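Local coordinates for protein AlkD2 (Streptococcus mutans, PDB 6M9M) that is of unknown function but binds inosine 5'-monophosphate and belongs to the HEAT-like repeat family of DNA glycosylases, at residues 96-99 / 100-104; 168-171 / 172-176; 83-86 / 87-91. All blocks are in the same frame, centred on the assembly; numbering follows the deposited sequence.

Contact 1: 96-99 / 100-104; sequences DEFC and KKIGY
Y104 reaches back along the end of helix 85-102 and gives its hydroxyl proton to D96, OH to OD1 at 2.7 Å. The oxygen is approached from above the carboxylate plane, 46° out of it, and the carboxylate and phenol planes stand 42° apart. D96 gets there because its CG lies anti to the backbone N (chi1 -169°), and its other oxygen, OD2, makes a salt bridge with R136.

Apolar and sulfur contacts come next. CB of C99 sits 3.4 Å from CE1 of the Y104 ring, while the C99 carbonyl carbon lies over the middle of one ring face. C99 SG stands obliquely to the same ring, 5.5 Å from its centroid. Farther round the helix, I102 CG2 lies over the rim of one face of F98, 4.1 Å from CZ. F98 and C99 also pack on helix 108-115.

Among the charged groups, E97 crosses the bent K101 chain obliquely, its OE2 3.5 Å from K101 CG but 4.4 Å from K101 NZ, which is hydrogen-bonded to the carbonyl of Y64. A water takes the other carboxylate oxygen, donating to E97 OE1 at 2.6 Å and accepting from K100 NZ.

The backbone runs i to i+4 until G103 N meets C99 O at 2.8 Å. G103, the first residue to leave helical angles, has a positive phi that suits glycine; Y104 follows and its side chain returns to D96. With Y104 and R136 both on its oxygens, D96 is probably held as a carboxylate that joins the helix end to the residues around R136.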
ATOM      1  N   ASP A  96       1.258   2.815   3.687  1.00  8.64           N
ATOM      2  CA  ASP A  96       2.577   2.897   4.313  1.00  8.20           C
ATOM      3  C   ASP A  96       2.696   4.158   5.154  1.00  9.03           C
ATOM      4  O   ASP A  96       3.315   4.143   6.223  1.00  9.77           O
ATOM      5  CB  ASP A  96       3.659   2.844   3.230  1.00  9.32           C
ATOM      6  CG  ASP A  96       5.045   2.663   3.782  1.00 10.82           C
ATOM      7  OD1 ASP A  96       5.223   1.854   4.709  1.00 11.07           O
ATOM      8  OD2 ASP A  96       5.971   3.303   3.240  1.00 12.60           O
ATOM      9  N   GLU A  97       2.124   5.268   4.673  1.00  9.21           N
ATOM     10  CA  GLU A  97       2.144   6.525   5.424  1.00  9.96           C
ATOM     11  C   GLU A  97       1.440   6.374   6.768  1.00  9.42           C
ATOM     12  O   GLU A  97       1.928   6.856   7.797  1.00 10.68           O
ATOM     13  CB  GLU A  97       1.506   7.636   4.588  1.00 11.40           C
ATOM     14  CG  GLU A  97       1.460   8.995   5.247  1.00 13.97           C
ATOM     15  CD  GLU A  97       2.810   9.624   5.433  1.00 18.81           C
ATOM     16  OE1 GLU A  97       3.705   9.324   4.618  1.00 21.21           O
ATOM     17  OE2 GLU A  97       2.962  10.438   6.377  1.00 21.69           O
ATOM     18  N   PHE A  98       0.268   5.739   6.777  1.00 10.01           N
ATOM     19  CA  PHE A  98      -0.412   5.468   8.039  1.00  9.64           C
ATOM     20  C   PHE A  98       0.511   4.711   8.996  1.00  9.44           C
ATOM     21  O   PHE A  98       0.657   5.074  10.176  1.00 10.03           O
ATOM     22  CB  PHE A  98      -1.684   4.630   7.818  1.00 10.42           C
ATOM     23  CG  PHE A  98      -2.219   4.082   9.107  1.00 10.08           C
ATOM     24  CD1 PHE A  98      -2.845   4.912  10.008  1.00 11.27           C
ATOM     25  CD2 PHE A  98      -2.017   2.758   9.467  1.00 11.10           C
ATOM     26  CE1 PHE A  98      -3.285   4.448  11.224  1.00 11.67           C
ATOM     27  CE2 PHE A  98      -2.444   2.297  10.695  1.00 11.69           C
ATOM     28  CZ  PHE A  98      -3.091   3.143  11.568  1.00 12.28           C
ATOM     29  N   CYS A  99       1.141   3.637   8.496  1.00  9.44           N
ATOM     30  CA  CYS A  99       1.967   2.791   9.357  1.00  9.54           C
ATOM     31  C   CYS A  99       3.180   3.552   9.874  1.00 10.80           C
ATOM     32  O   CYS A  99       3.563   3.398  11.038  1.00 11.43           O
ATOM     33  CB  CYS A  99       2.402   1.535   8.605  1.00 10.28           C
ATOM     34  SG  CYS A  99       1.077   0.401   8.164  1.00 10.09           S
ATOM     35  N   LYS A 100       3.803   4.363   9.015  1.00 11.11           N
ATOM     36  CA  LYS A 100       4.950   5.163   9.428  1.00 13.52           C
ATOM     37  C   LYS A 100       4.576   6.146  10.520  1.00 14.09           C
ATOM     38  O   LYS A 100       5.346   6.352  11.466  1.00 15.76           O
ATOM     39  CB  LYS A 100       5.480   5.910   8.192  1.00 18.14           C
ATOM     40  CG  LYS A 100       6.646   6.849   8.420  1.00 24.70           C
ATOM     41  CD  LYS A 100       7.029   7.540   7.099  1.00 30.04           C
ATOM     42  CE  LYS A 100       8.218   8.467   7.279  1.00 37.57           C
ATOM     43  NZ  LYS A 100       8.656   9.082   5.991  1.00 40.83           N
ATOM     44  N   LYS A 101       3.404   6.785  10.393  1.00 14.13           N
ATOM     45  CA  LYS A 101       3.005   7.822  11.342  1.00 16.91           C
ATOM     46  C   LYS A 101       2.674   7.235  12.707  1.00 16.09           C
ATOM     47  O   LYS A 101       3.086   7.776  13.735  1.00 17.93           O
ATOM     48  CB  LYS A 101       1.811   8.601  10.791  1.00 23.23           C
ATOM     49  CG  LYS A 101       2.149   9.520   9.627  1.00 31.05           C
ATOM     50  CD  LYS A 101       1.768  10.972   9.910  1.00 40.57           C
ATOM     51  CE  LYS A 101       0.705  11.470   8.937  1.00 44.52           C
ATOM     52  NZ  LYS A 101       0.536  12.953   9.016  1.00 45.25           N
ATOM     53  N   ILE A 102       1.916   6.134  12.740  1.00 13.84           N
ATOM     54  CA  ILE A 102       1.586   5.542  14.027  0.96 13.11           C
ATOM     55  C   ILE A 102       2.759   4.763  14.588  1.00 14.20           C
ATOM     56  O   ILE A 102       2.897   4.647  15.809  1.00 16.17           O
ATOM     57  CB  ILE A 102       0.325   4.672  13.921  0.95 14.78           C
ATOM     58  CG1 ILE A 102      -0.180   4.336  15.321  0.67 15.16           C
ATOM     59  CG2 ILE A 102       0.635   3.416  13.150  0.66 14.81           C
ATOM     60  CD1 ILE A 102      -1.486   3.573  15.317  0.52 14.96           C
ATOM     61  N   GLY A 103       3.614   4.231  13.718  1.00 11.90           N
ATOM     62  CA  GLY A 103       4.706   3.350  14.094  1.00 11.35           C
ATOM     63  C   GLY A 103       4.412   1.932  13.645  1.00 10.38           C
ATOM     64  O   GLY A 103       3.316   1.427  13.879  1.00 11.28           O
ATOM     65  N   TYR A 104       5.365   1.272  12.993  1.00 10.71           N
ATOM     66  CA  TYR A 104       5.078  -0.027  12.395  1.00 10.34           C
ATOM     67  C   TYR A 104       4.653  -1.062  13.431  1.00 10.19           C
ATOM     68  O   TYR A 104       3.710  -1.824  13.190  1.00 10.37           O
ATOM     69  CB  TYR A 104       6.244  -0.493  11.513  1.00 10.62           C
ATOM     70  CG  TYR A 104       6.353   0.346  10.259  1.00 10.40           C
ATOM     71  CD1 TYR A 104       5.629   0.027   9.118  1.00  9.90           C
ATOM     72  CD2 TYR A 104       7.151   1.471  10.224  1.00 11.52           C
ATOM     73  CE1 TYR A 104       5.697   0.811   7.996  1.00 10.71           C
ATOM     74  CE2 TYR A 104       7.225   2.268   9.093  1.00 11.81           C
ATOM     75  CZ  TYR A 104       6.491   1.932   7.987  1.00 11.38           C
ATOM     76  OH  TYR A 104       6.569   2.738   6.866  1.00 12.50           O
TER
HETATM   77  O   HOH W   1       6.183   9.671   4.036  1.00 48.14           O

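Contact 2: 168-171 / 172-176; sequences ALRD and ISKKF
K174 lies back over the last turn of helix 159-175, toward R170 and D171, and its methylenes track along two backbone carbonyls. CB starts 3.6 Å from D171 O. With CG placed anti to the carbonyl carbon (chi1 -66°) and the chain extended from there on, the side chain runs past the R170 carbonyl: CG comes to 3.7 Å from R170 O, and CD and CE follow at almost the same distance. CE also approaches the CG methylene of R170, loosely. At the tip, NZ stays 4.9 Å from D171 OD1, and two waters span the gap. The first donates to D171 OD1 and accepts from K174 NZ at 2.8 Å; the second makes the same link with a weak bond to the lysine. D171 spends its other oxygen, OD2, on a salt bridge to R131, while the R170 guanidinium binds the carbonyl of L200.

This is the C-terminal end of a helix in an all-helical HEAT-like repeat protein, and the backbone pattern is changing here. S173 N still bonds L169 O four residues back, but K174 N turns to D171 O, three back, from 56° above the carbonyl plane. R170 O takes the S173 hydroxyl at 2.7 Å from OG and, weakly, S173 N; chi1 of 76° folds OG back onto its own helix to do so. On the buried side, I172 sets CG1 3.3 Å from A168 O and packs against I147 and I150 of helix 143-151 and V180 of helix 177-185.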
ATOM      1  N   ALA A 168       7.632  -9.366  -2.595  1.00 10.56           N
ATOM      2  CA  ALA A 168       7.962  -8.897  -1.251  1.00 10.44           C
ATOM      3  C   ALA A 168       8.891  -9.873  -0.535  1.00 10.44           C
ATOM      4  O   ALA A 168       9.810  -9.453   0.183  1.00 11.24           O
ATOM      5  CB  ALA A 168       6.687  -8.644  -0.451  1.00 10.80           C
ATOM      6  N   LEU A 169       8.683 -11.178  -0.734  1.00 10.59           N
ATOM      7  CA  LEU A 169       9.605 -12.165  -0.185  1.00 10.76           C
ATOM      8  C   LEU A 169      10.944 -12.127  -0.918  1.00 11.52           C
ATOM      9  O   LEU A 169      11.998 -12.297  -0.297  1.00 12.41           O
ATOM     10  CB  LEU A 169       8.988 -13.561  -0.255  1.00 12.04           C
ATOM     11  CG  LEU A 169       7.784 -13.822   0.648  1.00 12.42           C
ATOM     12  CD1 LEU A 169       7.124 -15.141   0.283  1.00 13.48           C
ATOM     13  CD2 LEU A 169       8.166 -13.829   2.122  1.00 13.43           C
ATOM     14  N   ARG A 170      10.916 -11.917  -2.240  1.00 11.34           N
ATOM     15  CA  ARG A 170      12.144 -11.767  -3.019  1.00 11.41           C
ATOM     16  C   ARG A 170      12.988 -10.614  -2.495  1.00 11.53           C
ATOM     17  O   ARG A 170      14.211 -10.756  -2.346  1.00 12.86           O
ATOM     18  CB  ARG A 170      11.772 -11.554  -4.482  1.00 11.94           C
ATOM     19  CG  ARG A 170      12.900 -11.636  -5.488  1.00 12.19           C
ATOM     20  CD  ARG A 170      12.367 -11.245  -6.852  1.00 13.05           C
ATOM     21  NE  ARG A 170      13.270 -11.322  -7.997  1.00 13.41           N
ATOM     22  CZ  ARG A 170      13.258 -12.292  -8.913  1.00 14.56           C
ATOM     23  NH1 ARG A 170      14.074 -12.210  -9.946  1.00 16.29           N
ATOM     24  NH2 ARG A 170      12.460 -13.342  -8.786  1.00 15.28           N
ATOM     25  N   ASP A 171      12.352  -9.473  -2.181  1.00 12.25           N
ATOM     26  CA  ASP A 171      13.085  -8.356  -1.594  1.00 12.47           C
ATOM     27  C   ASP A 171      13.845  -8.815  -0.345  1.00 12.91           C
ATOM     28  O   ASP A 171      15.038  -8.527  -0.159  1.00 13.95           O
ATOM     29  CB  ASP A 171      12.135  -7.263  -1.074  1.00 12.26           C
ATOM     30  CG  ASP A 171      11.281  -6.568  -2.126  1.00 11.37           C
ATOM     31  OD1 ASP A 171      11.658  -6.420  -3.302  1.00 13.27           O
ATOM     32  OD2 ASP A 171      10.213  -6.051  -1.687  1.00 11.25           O
ATOM     33  N   ILE A 172      13.122  -9.481   0.563  1.00 12.68           N
ATOM     34  CA  ILE A 172      13.671  -9.856   1.863  1.00 12.22           C
ATOM     35  C   ILE A 172      14.797 -10.858   1.695  1.00 12.94           C
ATOM     36  O   ILE A 172      15.773 -10.831   2.456  1.00 13.93           O
ATOM     37  CB  ILE A 172      12.533 -10.370   2.772  1.00 12.68           C
ATOM     38  CG1 ILE A 172      11.528  -9.254   3.044  1.00 12.86           C
ATOM     39  CG2 ILE A 172      13.079 -10.910   4.086  1.00 13.81           C
ATOM     40  CD1 ILE A 172      10.245  -9.743   3.690  1.00 14.79           C
ATOM     41  N   SER A 173      14.689 -11.744   0.706  1.00 12.80           N
ATOM     42  CA  SER A 173      15.681 -12.788   0.516  1.00 13.56           C
ATOM     43  C   SER A 173      17.066 -12.241   0.222  1.00 14.34           C
ATOM     44  O   SER A 173      18.056 -12.943   0.466  1.00 14.18           O
ATOM     45  CB  SER A 173      15.273 -13.700  -0.642  1.00 15.14           C
ATOM     46  OG  SER A 173      15.509 -13.076  -1.897  1.00 15.54           O
ATOM     47  N   LYS A 174      17.166 -11.005  -0.282  1.00 14.04           N
ATOM     48  CA  LYS A 174      18.462 -10.451  -0.655  1.00 14.08           C
ATOM     49  C   LYS A 174      19.259 -10.042   0.566  1.00 15.76           C
ATOM     50  O   LYS A 174      20.488 -10.050   0.529  1.00 15.95           O
ATOM     51  CB  LYS A 174      18.269  -9.264  -1.596  1.00 15.36           C
ATOM     52  CG  LYS A 174      17.675  -9.702  -2.925  1.00 16.93           C
ATOM     53  CD  LYS A 174      17.049  -8.537  -3.660  1.00 18.83           C
ATOM     54  CE  LYS A 174      16.358  -8.988  -4.909  1.00 17.02           C
ATOM     55  NZ  LYS A 174      15.675  -7.907  -5.648  1.00 15.07           N
ATOM     56  N   LYS A 175      18.581  -9.695   1.657  1.00 18.02           N
ATOM     57  CA  LYS A 175      19.260  -9.323   2.888  1.00 20.21           C
ATOM     58  C   LYS A 175      19.139 -10.377   3.976  1.00 21.39           C
ATOM     59  O   LYS A 175      20.003 -10.427   4.863  1.00 24.39           O
ATOM     60  CB  LYS A 175      18.706  -7.979   3.372  1.00 21.68           C
ATOM     61  CG  LYS A 175      19.630  -7.134   4.190  1.00 23.09           C
ATOM     62  CD  LYS A 175      19.011  -5.810   4.503  1.00 21.58           C
ATOM     63  CE  LYS A 175      19.145  -4.810   3.382  1.00 19.49           C
ATOM     64  NZ  LYS A 175      18.896  -3.473   3.996  1.00 17.50           N
ATOM     65  N   PHE A 176      18.137 -11.252   3.901  1.00 20.86           N
ATOM     66  CA  PHE A 176      17.925 -12.306   4.893  1.00 20.96           C
ATOM     67  C   PHE A 176      17.747 -13.637   4.175  1.00 21.23           C
ATOM     68  O   PHE A 176      16.705 -14.301   4.286  1.00 21.12           O
ATOM     69  CB  PHE A 176      16.714 -11.984   5.766  1.00 20.91           C
ATOM     70  CG  PHE A 176      16.840 -10.693   6.514  1.00 20.63           C
ATOM     71  CD1 PHE A 176      17.461 -10.653   7.757  1.00 22.56           C
ATOM     72  CD2 PHE A 176      16.362  -9.512   5.977  1.00 19.64           C
ATOM     73  CE1 PHE A 176      17.568  -9.461   8.448  1.00 23.10           C
ATOM     74  CE2 PHE A 176      16.496  -8.323   6.654  1.00 20.20           C
ATOM     75  CZ  PHE A 176      17.091  -8.297   7.894  1.00 22.18           C
TER
HETATM   76  O   HOH W   2      12.864  -8.119  -5.254  1.00 15.60           O
HETATM   77  O   HOH W   3      14.135  -5.469  -3.986  1.00 20.17           O

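Contact 3: 83-86 / 87-91; sequences NNWR and VQEVL. With IMP (inosinic acid), chain B.
N84 caps the start of helix 85-102: its OD1 accepts from V87 N at 3.0 Å on a lone pair, in the amide plane, and more weakly from R86 N.

The tight packing is around the indole of W85, which lies between two layers. The hypoxanthine of IMP stacks over one face, with W85 NE1 3.3 Å from IMP N1, and R86 runs across the opposite face, its guanidinium flat against the indole with W85 CH2 over its centre. Extended from CG to NE, R86 reaches the phosphate edge-on with two nearly straight bonds, NH1 to O3P at 2.7 Å (169°) and NH2 to O2P at 3.0 Å (173°). H18 and G19 also hydrogen-bond the nucleotide.

Toward E89 only the side chains are loose. The backbone is bonded, E89 N to W85 O at 3.0 Å, but E89 CG stays 4.0 Å from W85 CE3 at the indole edge, and a water lies beside W85 O and E89 OE2. E89 itself salt-bridges R124.

Consecutive residues of a capped first turn thus serve both ends of the nucleotide: one indole face takes the base, and a two-bond guanidinium grip takes the phosphate.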
ATOM      1  N   ASN A  83     -10.984   1.881  -9.962  0.90  9.37           N
ATOM      2  CA  ASN A  83     -10.667   1.137 -11.178  0.90 10.01           C
ATOM      3  C   ASN A  83      -9.404   1.615 -11.875  0.90  9.87           C
ATOM      4  O   ASN A  83      -9.066   1.079 -12.931  0.90 10.94           O
ATOM      5  CB  ASN A  83     -11.858   1.111 -12.147  0.90 12.47           C
ATOM      6  CG  ASN A  83     -12.165   2.449 -12.761  0.90 13.21           C
ATOM      7  OD1 ASN A  83     -11.347   3.360 -12.725  0.90 14.80           O
ATOM      8  ND2 ASN A  83     -13.336   2.558 -13.386  0.90 15.90           N
ATOM      9  N   ASN A  84      -8.673   2.550 -11.298  1.00 10.73           N
ATOM     10  CA  ASN A  84      -7.464   3.074 -11.912  1.00 10.76           C
ATOM     11  C   ASN A  84      -6.237   2.547 -11.172  1.00  9.81           C
ATOM     12  O   ASN A  84      -6.093   2.757  -9.968  1.00 10.84           O
ATOM     13  CB  ASN A  84      -7.495   4.600 -11.917  1.00 11.07           C
ATOM     14  CG  ASN A  84      -6.268   5.193 -12.539  1.00 12.38           C
ATOM     15  OD1 ASN A  84      -5.212   5.253 -11.911  1.00 13.45           O
ATOM     16  ND2 ASN A  84      -6.395   5.628 -13.792  1.00 13.91           N
ATOM     17  N   TRP A  85      -5.329   1.903 -11.910  1.00 10.81           N
ATOM     18  CA  TRP A  85      -4.202   1.243 -11.269  1.00 11.53           C
ATOM     19  C   TRP A  85      -3.224   2.239 -10.669  1.00 11.05           C
ATOM     20  O   TRP A  85      -2.520   1.894  -9.713  1.00 11.10           O
ATOM     21  CB  TRP A  85      -3.517   0.269 -12.235  1.00 13.20           C
ATOM     22  CG  TRP A  85      -2.768   0.887 -13.373  1.00 15.49           C
ATOM     23  CD1 TRP A  85      -3.216   1.078 -14.648  1.00 17.54           C
ATOM     24  CD2 TRP A  85      -1.418   1.382 -13.345  1.00 16.58           C
ATOM     25  NE1 TRP A  85      -2.235   1.660 -15.409  1.00 19.61           N
ATOM     26  CE2 TRP A  85      -1.123   1.859 -14.638  1.00 18.97           C
ATOM     27  CE3 TRP A  85      -0.429   1.461 -12.355  1.00 16.77           C
ATOM     28  CZ2 TRP A  85       0.114   2.408 -14.969  1.00 19.51           C
ATOM     29  CZ3 TRP A  85       0.795   2.017 -12.686  1.00 18.05           C
ATOM     30  CH2 TRP A  85       1.054   2.484 -13.979  1.00 18.96           C
ATOM     31  N   ARG A  86      -3.134   3.459 -11.212  0.92  9.86           N
ATOM     32  CA  ARG A  86      -2.240   4.462 -10.625  0.92  9.89           C
ATOM     33  C   ARG A  86      -2.768   4.935  -9.278  0.92  9.82           C
ATOM     34  O   ARG A  86      -1.990   5.182  -8.354  0.92 10.16           O
ATOM     35  CB  ARG A  86      -2.026   5.616 -11.597  0.92 11.63           C
ATOM     36  CG  ARG A  86      -1.223   5.182 -12.812  0.92 12.78           C
ATOM     37  CD  ARG A  86      -1.095   6.297 -13.852  0.92 14.29           C
ATOM     38  NE  ARG A  86      -0.301   5.878 -15.014  0.92 16.49           N
ATOM     39  CZ  ARG A  86       1.024   5.832 -15.046  0.92 18.54           C
ATOM     40  NH1 ARG A  86       1.740   6.215 -14.002  0.92 19.08           N
ATOM     41  NH2 ARG A  86       1.641   5.407 -16.134  0.92 21.02           N
ATOM     42  N   VAL A  87      -4.090   5.064  -9.142  1.00  9.78           N
ATOM     43  CA  VAL A  87      -4.675   5.358  -7.834  1.00  9.52           C
ATOM     44  C   VAL A  87      -4.389   4.219  -6.862  1.00  8.43           C
ATOM     45  O   VAL A  87      -4.075   4.453  -5.690  1.00  9.31           O
ATOM     46  CB  VAL A  87      -6.183   5.655  -7.946  1.00  9.78           C
ATOM     47  CG1 VAL A  87      -6.776   5.889  -6.565  1.00 10.25           C
ATOM     48  CG2 VAL A  87      -6.450   6.859  -8.856  1.00  9.95           C
ATOM     49  N   GLN A  88      -4.484   2.968  -7.334  1.00  8.88           N
ATOM     50  CA  GLN A  88      -4.147   1.832  -6.470  1.00  8.84           C
ATOM     51  C   GLN A  88      -2.702   1.902  -5.974  1.00  8.60           C
ATOM     52  O   GLN A  88      -2.424   1.577  -4.817  1.00  9.11           O
ATOM     53  CB  GLN A  88      -4.409   0.506  -7.170  1.00  9.14           C
ATOM     54  CG  GLN A  88      -5.862   0.236  -7.450  1.00  9.58           C
ATOM     55  CD  GLN A  88      -6.676  -0.096  -6.214  1.00  9.77           C
ATOM     56  OE1 GLN A  88      -6.134  -0.440  -5.163  1.00 10.64           O
ATOM     57  NE2 GLN A  88      -7.993  -0.031  -6.345  1.00 10.34           N
ATOM     58  N   GLU A  89      -1.768   2.333  -6.826  1.00  9.31           N
ATOM     59  CA  GLU A  89      -0.399   2.483  -6.351  1.00  8.91           C
ATOM     60  C   GLU A  89      -0.306   3.539  -5.258  1.00 10.07           C
ATOM     61  O   GLU A  89       0.428   3.367  -4.286  1.00 10.33           O
ATOM     62  CB  GLU A  89       0.542   2.842  -7.497  1.00 10.61           C
ATOM     63  CG  GLU A  89       0.711   1.747  -8.541  1.00 12.80           C
ATOM     64  CD  GLU A  89       1.342   0.451  -8.003  1.00 14.39           C
ATOM     65  OE1 GLU A  89       1.954   0.440  -6.906  1.00 17.83           O
ATOM     66  OE2 GLU A  89       1.207  -0.584  -8.674  1.00 16.23           O
ATOM     67  N   VAL A  90      -1.064   4.630  -5.380  1.00  9.59           N
ATOM     68  CA  VAL A  90      -1.056   5.644  -4.328  1.00  9.07           C
ATOM     69  C   VAL A  90      -1.681   5.102  -3.048  1.00  8.61           C
ATOM     70  O   VAL A  90      -1.226   5.427  -1.953  1.00  9.02           O
ATOM     71  CB  VAL A  90      -1.706   6.954  -4.803  1.00  9.83           C
ATOM     72  CG1 VAL A  90      -1.713   7.980  -3.679  1.00 10.93           C
ATOM     73  CG2 VAL A  90      -0.916   7.503  -5.981  1.00 11.06           C
ATOM     74  N   LEU A  91      -2.727   4.258  -3.159  1.00  8.58           N
ATOM     75  CA  LEU A  91      -3.303   3.643  -1.954  1.00  8.98           C
ATOM     76  C   LEU A  91      -2.245   2.883  -1.154  1.00  8.68           C
ATOM     77  O   LEU A  91      -2.220   2.962   0.079  1.00  8.76           O
ATOM     78  CB  LEU A  91      -4.481   2.729  -2.313  1.00  8.74           C
ATOM     79  CG  LEU A  91      -5.130   1.980  -1.151  1.00  8.96           C
ATOM     80  CD1 LEU A  91      -5.694   2.927  -0.101  1.00  9.52           C
ATOM     81  CD2 LEU A  91      -6.208   1.033  -1.663  1.00 10.17           C
TER
HETATM   82  P   IMP B 301       5.336   5.312 -14.771  1.00 26.52           P
HETATM   83  O1P IMP B 301       6.656   5.998 -15.052  1.00 27.38           O
HETATM   84  O2P IMP B 301       4.575   5.102 -16.056  1.00 25.25           O
HETATM   85  O3P IMP B 301       4.474   6.231 -13.793  1.00 23.86           O
HETATM   86  O5' IMP B 301       5.671   3.912 -14.111  1.00 35.35           O
HETATM   87  C5' IMP B 301       4.641   3.039 -13.669  1.00 42.42           C
HETATM   88  C4' IMP B 301       4.977   1.624 -14.053  1.00 48.85           C
HETATM   89  O4' IMP B 301       4.173   0.767 -13.482  1.00 51.68           O
HETATM   90  C3' IMP B 301       4.787   1.427 -15.678  1.00 51.85           C
HETATM   91  O3' IMP B 301       5.882   0.569 -16.216  1.00 52.34           O
HETATM   92  C2' IMP B 301       3.685   0.847 -15.823  1.00 53.83           C
HETATM   93  O2' IMP B 301       3.686   0.095 -17.126  1.00 55.01           O
HETATM   94  C1' IMP B 301       3.641  -0.146 -14.593  1.00 53.91           C
HETATM   95  N9  IMP B 301       2.496  -0.669 -14.211  1.00 56.07           N
HETATM   96  C8  IMP B 301       2.101  -1.249 -13.050  1.00 56.89           C
HETATM   97  N7  IMP B 301       0.822  -1.662 -13.202  1.00 57.40           N
HETATM   98  C5  IMP B 301       0.421  -1.356 -14.463  1.00 57.70           C
HETATM   99  C6  IMP B 301      -0.805  -1.573 -15.107  1.00 58.55           C
HETATM  100  O6  IMP B 301      -1.865  -2.227 -14.357  1.00 58.83           O
HETATM  101  N1  IMP B 301      -0.976  -1.181 -16.363  1.00 58.82           N
HETATM  102  C2  IMP B 301       0.057  -0.565 -17.024  1.00 58.54           C
HETATM  103  N3  IMP B 301       1.260  -0.356 -16.389  1.00 57.71           N
HETATM  104  C4  IMP B 301       1.455  -0.747 -15.107  1.00 57.12           C
HETATM  105  O   HOH W   4      -1.453  -0.993  -9.410  1.00 19.68           O

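Following the chain from the N terminus, contact 3 comes first, at the start of helix 85-102, where the nucleotide binds. Contact 1 follows at the far end of that same helix, its centre about 19 Å away and on the opposite side of the chain's centre, so the two mark the ends of one rod. Contact 2 closes the later helix 159-175, about 21 Å from contact 1 between centres. Each contact lies within one continuous stretch, so none closes a long loop, and the three run in series without nesting or crossing. Contact 3 packs against helices 52-65, 69-79 and 120-129, contact 1 against 108-115, and contact 2 against 143-151 and 177-185.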